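Local coordinates for protein putative glucoamylase (PDB 4GL3) that is a putative glucoamylase, a presumed glycoside hydrolase of the six-hairpin clan that probably releases glucose from the ends of starch-like glucans, at residues M344-E349 against F365-N370; E349-R354 against N370-S375. One frame throughout, in Å; residues are numbered along the deposited sequence.

Contact 1. Residues M344-E349 against F365-N370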
loop_
_atom_site.group_PDB
_atom_site.type_symbol
_atom_site.label_atom_id
_atom_site.label_comp_id
_atom_site.label_asym_id
_atom_site.label_seq_id
_atom_site.Cartn_x
_atom_site.Cartn_y
_atom_site.Cartn_z
HETATM N N MSE A 344 13.808 -7.957 10.844
HETATM C CA MSE A 344 14.567 -7.820 9.604
HETATM C C MSE A 344 15.887 -8.576 9.678
HETATM O O MSE A 344 16.257 -9.300 8.757
HETATM C CB MSE A 344 14.841 -6.354 9.291
HETATM C CG MSE A 344 15.278 -6.095 7.839
HETATM SE SE MSE A 344 15.755 -4.196 7.511
HETATM C CE MSE A 344 14.046 -3.375 7.855
ATOM N N ARG A 345 16.602 -8.411 10.781
ATOM C CA ARG A 345 17.904 -9.021 10.915
ATOM C C ARG A 345 17.776 -10.540 11.033
ATOM O O ARG A 345 18.623 -11.272 10.509
ATOM C CB ARG A 345 18.679 -8.437 12.110
ATOM C CG ARG A 345 20.140 -8.873 12.184
ATOM C CD ARG A 345 20.913 -8.054 13.221
ATOM N NE ARG A 345 21.022 -6.648 12.827
ATOM C CZ ARG A 345 21.930 -6.161 11.981
ATOM N NH1 ARG A 345 22.843 -6.966 11.429
ATOM N NH2 ARG A 345 21.925 -4.859 11.688
ATOM N N TYR A 346 16.740 -11.005 11.721
ATOM C CA TYR A 346 16.492 -12.441 11.867
ATOM C C TYR A 346 16.160 -13.066 10.492
ATOM O O TYR A 346 16.690 -14.135 10.141
ATOM C CB TYR A 346 15.360 -12.692 12.879
ATOM C CG TYR A 346 14.940 -14.157 12.969
ATOM C CD1 TYR A 346 15.729 -15.098 13.634
ATOM C CD2 TYR A 346 13.763 -14.591 12.376
ATOM C CE1 TYR A 346 15.334 -16.426 13.716
ATOM C CE2 TYR A 346 13.372 -15.910 12.443
ATOM C CZ TYR A 346 14.158 -16.812 13.095
ATOM O OH TYR A 346 13.736 -18.099 13.134
ATOM N N PHE A 347 15.323 -12.370 9.713
ATOM C CA PHE A 347 14.918 -12.855 8.412
ATOM C C PHE A 347 16.119 -12.949 7.485
ATOM O O PHE A 347 16.215 -13.887 6.703
ATOM C CB PHE A 347 13.867 -11.948 7.749
ATOM C CG PHE A 347 12.550 -11.855 8.481
ATOM C CD1 PHE A 347 12.109 -12.846 9.336
ATOM C CD2 PHE A 347 11.738 -10.757 8.276
ATOM C CE1 PHE A 347 10.884 -12.725 9.983
ATOM C CE2 PHE A 347 10.518 -10.631 8.901
ATOM C CZ PHE A 347 10.088 -11.622 9.765
ATOM N N TYR A 348 17.020 -11.972 7.570
ATOM C CA TYR A 348 18.194 -11.947 6.709
ATOM C C TYR A 348 19.281 -12.894 7.204
ATOM O O TYR A 348 19.784 -13.721 6.439
ATOM C CB TYR A 348 18.772 -10.535 6.610
ATOM C CG TYR A 348 19.943 -10.439 5.667
ATOM C CD1 TYR A 348 19.750 -10.456 4.282
ATOM C CD2 TYR A 348 21.218 -10.309 6.131
ATOM C CE1 TYR A 348 20.822 -10.388 3.417
ATOM C CE2 TYR A 348 22.286 -10.231 5.267
ATOM C CZ TYR A 348 22.065 -10.273 3.921
ATOM O OH TYR A 348 23.113 -10.213 3.072
ATOM N N GLU A 349 19.673 -12.767 8.470
ATOM C CA GLU A 349 20.829 -13.494 8.954
ATOM C C GLU A 349 20.486 -14.946 9.247
ATOM O O GLU A 349 21.282 -15.805 8.960
ATOM C CB GLU A 349 21.472 -12.807 10.196
ATOM C CG GLU A 349 22.065 -11.431 9.879
ATOM C CD GLU A 349 22.733 -10.696 11.043
ATOM O OE1 GLU A 349 22.730 -11.176 12.193
ATOM O OE2 GLU A 349 23.277 -9.604 10.786
ATOM N N PHE A 365 6.558 -17.412 4.903
ATOM C CA PHE A 365 7.102 -18.696 5.325
ATOM C C PHE A 365 6.311 -19.267 6.491
ATOM O O PHE A 365 5.601 -18.549 7.217
ATOM C CB PHE A 365 8.617 -18.628 5.696
ATOM C CG PHE A 365 8.916 -17.738 6.883
ATOM C CD1 PHE A 365 9.066 -16.357 6.725
ATOM C CD2 PHE A 365 9.027 -18.275 8.164
ATOM C CE1 PHE A 365 9.339 -15.547 7.820
ATOM C CE2 PHE A 365 9.261 -17.463 9.247
ATOM C CZ PHE A 365 9.406 -16.097 9.084
ATOM N N ASN A 366 6.438 -20.576 6.643
ATOM C CA ASN A 366 5.799 -21.336 7.719
ATOM C C ASN A 366 6.815 -22.309 8.283
ATOM O O ASN A 366 7.055 -23.376 7.700
ATOM C CB ASN A 366 4.578 -22.086 7.189
ATOM C CG ASN A 366 3.833 -22.864 8.273
ATOM O OD1 ASN A 366 4.432 -23.391 9.228
ATOM N ND2 ASN A 366 2.509 -22.938 8.130
ATOM N N LEU A 367 7.446 -21.958 9.401
ATOM C CA LEU A 367 8.482 -22.826 9.974
ATOM C C LEU A 367 7.913 -24.156 10.494
ATOM O O LEU A 367 8.625 -25.161 10.494
ATOM C CB LEU A 367 9.261 -22.095 11.079
ATOM C CG LEU A 367 10.110 -20.906 10.634
ATOM C CD1 LEU A 367 10.937 -20.388 11.804
ATOM C CD2 LEU A 367 11.003 -21.280 9.459
ATOM N N THR A 368 6.639 -24.175 10.915
ATOM C CA THR A 368 6.008 -25.415 11.391
ATOM C C THR A 368 5.919 -26.425 10.252
ATOM O O THR A 368 6.170 -27.587 10.483
ATOM C CB THR A 368 4.581 -25.211 11.990
ATOM O OG1 THR A 368 4.591 -24.129 12.936
ATOM C CG2 THR A 368 4.083 -26.500 12.692
ATOM N N GLU A 369 5.539 -26.001 9.042
ATOM C CA GLU A 369 5.440 -26.933 7.895
ATOM C C GLU A 369 6.711 -26.938 7.037
ATOM O O GLU A 369 6.734 -27.538 5.972
ATOM C CB GLU A 369 4.255 -26.593 6.992
ATOM C CG GLU A 369 2.922 -26.381 7.694
ATOM C CD GLU A 369 2.424 -27.600 8.438
ATOM O OE1 GLU A 369 2.756 -28.727 8.031
ATOM O OE2 GLU A 369 1.684 -27.427 9.431
ATOM N N ASN A 370 7.747 -26.241 7.496
ATOM C CA ASN A 370 9.011 -26.084 6.779
ATOM C C ASN A 370 8.843 -25.552 5.355
ATOM O O ASN A 370 9.464 -26.039 4.434
ATOM C CB ASN A 370 9.798 -27.412 6.812
ATOM C CG ASN A 370 11.243 -27.250 6.375
ATOM O OD1 ASN A 370 11.857 -26.191 6.533
ATOM N ND2 ASN A 370 11.790 -28.297 5.799
#

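Contact 2. Residues E349-R354 against N370-S375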
loop_
_atom_site.group_PDB
_atom_site.type_symbol
_atom_site.label_atom_id
_atom_site.label_comp_id
_atom_site.label_asym_id
_atom_site.label_seq_id
_atom_site.Cartn_x
_atom_site.Cartn_y
_atom_site.Cartn_z
ATOM N N GLU A 349 19.673 -12.767 8.470
ATOM C CA GLU A 349 20.829 -13.494 8.954
ATOM C C GLU A 349 20.486 -14.946 9.247
ATOM O O GLU A 349 21.282 -15.805 8.960
ATOM C CB GLU A 349 21.472 -12.807 10.196
ATOM C CG GLU A 349 22.065 -11.431 9.879
ATOM C CD GLU A 349 22.733 -10.696 11.043
ATOM O OE1 GLU A 349 22.730 -11.176 12.193
ATOM O OE2 GLU A 349 23.277 -9.604 10.786
ATOM N N GLU A 350 19.321 -15.234 9.811
ATOM C CA GLU A 350 19.031 -16.604 10.227
ATOM C C GLU A 350 18.234 -17.343 9.155
ATOM O O GLU A 350 18.495 -18.488 8.884
ATOM C CB GLU A 350 18.258 -16.639 11.565
ATOM C CG GLU A 350 18.982 -16.044 12.771
ATOM C CD GLU A 350 20.361 -16.643 12.942
ATOM O OE1 GLU A 350 20.466 -17.891 12.878
ATOM O OE2 GLU A 350 21.341 -15.874 13.104
ATOM N N LEU A 351 17.228 -16.710 8.576
ATOM C CA LEU A 351 16.427 -17.384 7.545
ATOM C C LEU A 351 16.884 -17.112 6.120
ATOM O O LEU A 351 16.303 -17.654 5.213
ATOM C CB LEU A 351 14.938 -17.030 7.657
ATOM C CG LEU A 351 14.258 -17.329 8.996
ATOM C CD1 LEU A 351 12.779 -16.928 8.914
ATOM C CD2 LEU A 351 14.477 -18.795 9.407
ATOM N N GLY A 352 17.937 -16.328 5.919
ATOM C CA GLY A 352 18.227 -15.806 4.568
ATOM C C GLY A 352 18.528 -16.840 3.495
ATOM O O GLY A 352 18.199 -16.652 2.317
ATOM N N ASP A 353 19.144 -17.941 3.875
ATOM C CA ASP A 353 19.461 -18.995 2.899
ATOM C C ASP A 353 18.178 -19.548 2.252
ATOM O O ASP A 353 18.203 -19.980 1.115
ATOM C CB ASP A 353 20.326 -20.093 3.524
ATOM C CG ASP A 353 19.662 -20.768 4.743
ATOM O OD1 ASP A 353 18.972 -20.117 5.580
ATOM O OD2 ASP A 353 19.848 -21.985 4.878
ATOM N N ARG A 354 17.043 -19.481 2.944
ATOM C CA ARG A 354 15.792 -19.978 2.360
ATOM C C ARG A 354 14.779 -18.891 2.055
ATOM O O ARG A 354 13.888 -19.086 1.218
ATOM C CB ARG A 354 15.193 -21.067 3.250
ATOM C CG ARG A 354 16.063 -22.319 3.265
ATOM C CD ARG A 354 15.389 -23.498 3.930
ATOM N NE ARG A 354 14.195 -23.930 3.224
ATOM C CZ ARG A 354 13.434 -24.924 3.645
ATOM N NH1 ARG A 354 13.768 -25.556 4.755
ATOM N NH2 ARG A 354 12.347 -25.276 2.972
ATOM N N ASN A 370 7.747 -26.241 7.496
ATOM C CA ASN A 370 9.011 -26.084 6.779
ATOM C C ASN A 370 8.843 -25.552 5.355
ATOM O O ASN A 370 9.464 -26.039 4.434
ATOM C CB ASN A 370 9.798 -27.412 6.812
ATOM C CG ASN A 370 11.243 -27.250 6.375
ATOM O OD1 ASN A 370 11.857 -26.191 6.533
ATOM N ND2 ASN A 370 11.790 -28.297 5.799
ATOM N N TRP A 371 8.009 -24.540 5.188
ATOM C CA TRP A 371 7.669 -24.015 3.881
ATOM C C TRP A 371 8.121 -22.568 3.742
ATOM O O TRP A 371 7.940 -21.739 4.644
ATOM C CB TRP A 371 6.156 -24.145 3.672
ATOM C CG TRP A 371 5.642 -23.485 2.445
ATOM C CD1 TRP A 371 5.559 -24.035 1.207
ATOM C CD2 TRP A 371 5.125 -22.149 2.334
ATOM N NE1 TRP A 371 5.031 -23.122 0.325
ATOM C CE2 TRP A 371 4.745 -21.961 0.993
ATOM C CE3 TRP A 371 4.927 -21.103 3.246
ATOM C CZ2 TRP A 371 4.230 -20.757 0.521
ATOM C CZ3 TRP A 371 4.391 -19.911 2.783
ATOM C CH2 TRP A 371 4.035 -19.745 1.425
ATOM N N PHE A 372 8.713 -22.263 2.596
ATOM C CA PHE A 372 9.077 -20.898 2.232
ATOM C C PHE A 372 8.462 -20.621 0.855
ATOM O O PHE A 372 8.619 -21.422 -0.065
ATOM C CB PHE A 372 10.601 -20.774 2.193
ATOM C CG PHE A 372 11.241 -20.877 3.556
ATOM C CD1 PHE A 372 11.432 -22.095 4.144
ATOM C CD2 PHE A 372 11.587 -19.727 4.264
ATOM C CE1 PHE A 372 11.974 -22.182 5.416
ATOM C CE2 PHE A 372 12.111 -19.796 5.541
ATOM C CZ PHE A 372 12.305 -21.026 6.112
ATOM N N ALA A 373 7.732 -19.515 0.755
ATOM C CA ALA A 373 7.075 -19.097 -0.467
ATOM C C ALA A 373 8.097 -19.078 -1.623
ATOM O O ALA A 373 9.229 -18.641 -1.434
ATOM C CB ALA A 373 6.492 -17.722 -0.284
ATOM N N PRO A 374 7.687 -19.514 -2.815
ATOM C CA PRO A 374 8.558 -19.337 -3.942
ATOM C C PRO A 374 8.356 -17.958 -4.594
ATOM O O PRO A 374 9.009 -17.662 -5.564
ATOM C CB PRO A 374 8.097 -20.457 -4.903
ATOM C CG PRO A 374 6.616 -20.492 -4.686
ATOM C CD PRO A 374 6.436 -20.217 -3.202
ATOM N N SER A 375 7.473 -17.118 -4.073
ATOM C CA SER A 375 6.995 -15.984 -4.795
ATOM C C SER A 375 7.432 -14.661 -4.163
ATOM O O SER A 375 7.829 -14.580 -2.998
ATOM C CB SER A 375 5.454 -16.008 -4.762
ATOM O OG SER A 375 5.057 -16.142 -3.415
#

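Contact 1. Residues M344-E349 against F365-N370
F365 opens the second segment and meets F347 of the helix through the CE1–CZ edge of its ring. The two rings form an offset edge-to-face pair, the edge of F365 presented to the face of F347, with centroids 5.7 Å apart and planes at 74°. The closest carbons are F365 CZ and F347 CE1, 3.8 Å apart. On F365, CG sits between the backbone N and the carbonyl carbon (chi1 63°), and from there the ring reaches out from the strand. At N366 the side-chain OD1 accepts a hydrogen bond from the backbone N of E369 at 2.8 Å, an Asx motif, with the donor standing well above the carbonyl plane. L367 then points back at the helix, and its CD1 comes within 3.9 Å of the hydroxyl oxygen OH of Y346, the two side chains arriving from opposite directions. The contact is therefore small and rests on two aromatic side chains of the helix. Behind it, helix 337-349 packs on helix 15-27 through selenomethionine M344 and Y348, while F347 also touches P326 at the start of helix 326-331. Strand 365-366 pairs antiparallel with strand 371-372, where F372 lies against L367.

Contact 2. Residues E349-R354 against N370-S375
R354 lies across the ring of F372 at about a right angle, with its aliphatic base over the middle of one face. R354 CB stands 3.8 Å from the centroid of the F372 ring and just 2° off the normal, a clear CH-pi contact. R354 was modelled in two conformations; in the one described here the chain bends at chi3, bringing NE to 3.4 Å from F372 CD1. The guanidinium is tilted against the ring, the planes 43° apart, so it does not stack flat. Its end turns to N370, whose amide plane stands nearly perpendicular to it. Two weak hydrogen bonds, less certain for the second conformation, result: R354 NH1 to N370 OD1 at 2.7 Å, with a bent angle of 125°, and R354 NH2 to the backbone O of N370 at 3.3 Å. L351 CD1 comes in at the edge of the F372 ring, 4.5 Å from F372 CE2. With an alanine at F372, R354 CB would lose the ring face beneath it and L351 CD1 its edge neighbour, and the guanidinium is likely to be less restrained beside N370. N370 and W371 form a G1 beta bulge opposite N366, at the turn between strands 365-366 and 371-372. Helix 352-355, which carries R354, thus lies against strand 371-372 at the protein surface.

How the contacts relate
Contacts 1 and 2 are neighbours, their centres about 6 Å apart, and their segments alternate along the chain. Contact 1 joins helix 337-349 to strand 365-366 and the loop after it, contact 2 joins helix 352-355 and the loop before it to strand 371-372, and E349 and N370 are shared. Two probable backbone hydrogen bonds tie them: N366 N to W371 O at 2.8 Å across the hairpin, and Y346 O to L351 N at 3.1 Å where the first helix ends. F365 CB also packs 3.5 Å from F372 CD2, and L351 touches F365, joining the partly buried contact 1 to the surface contact 2. Both lie on the same side of the chain's centre, each about 23 Å from it.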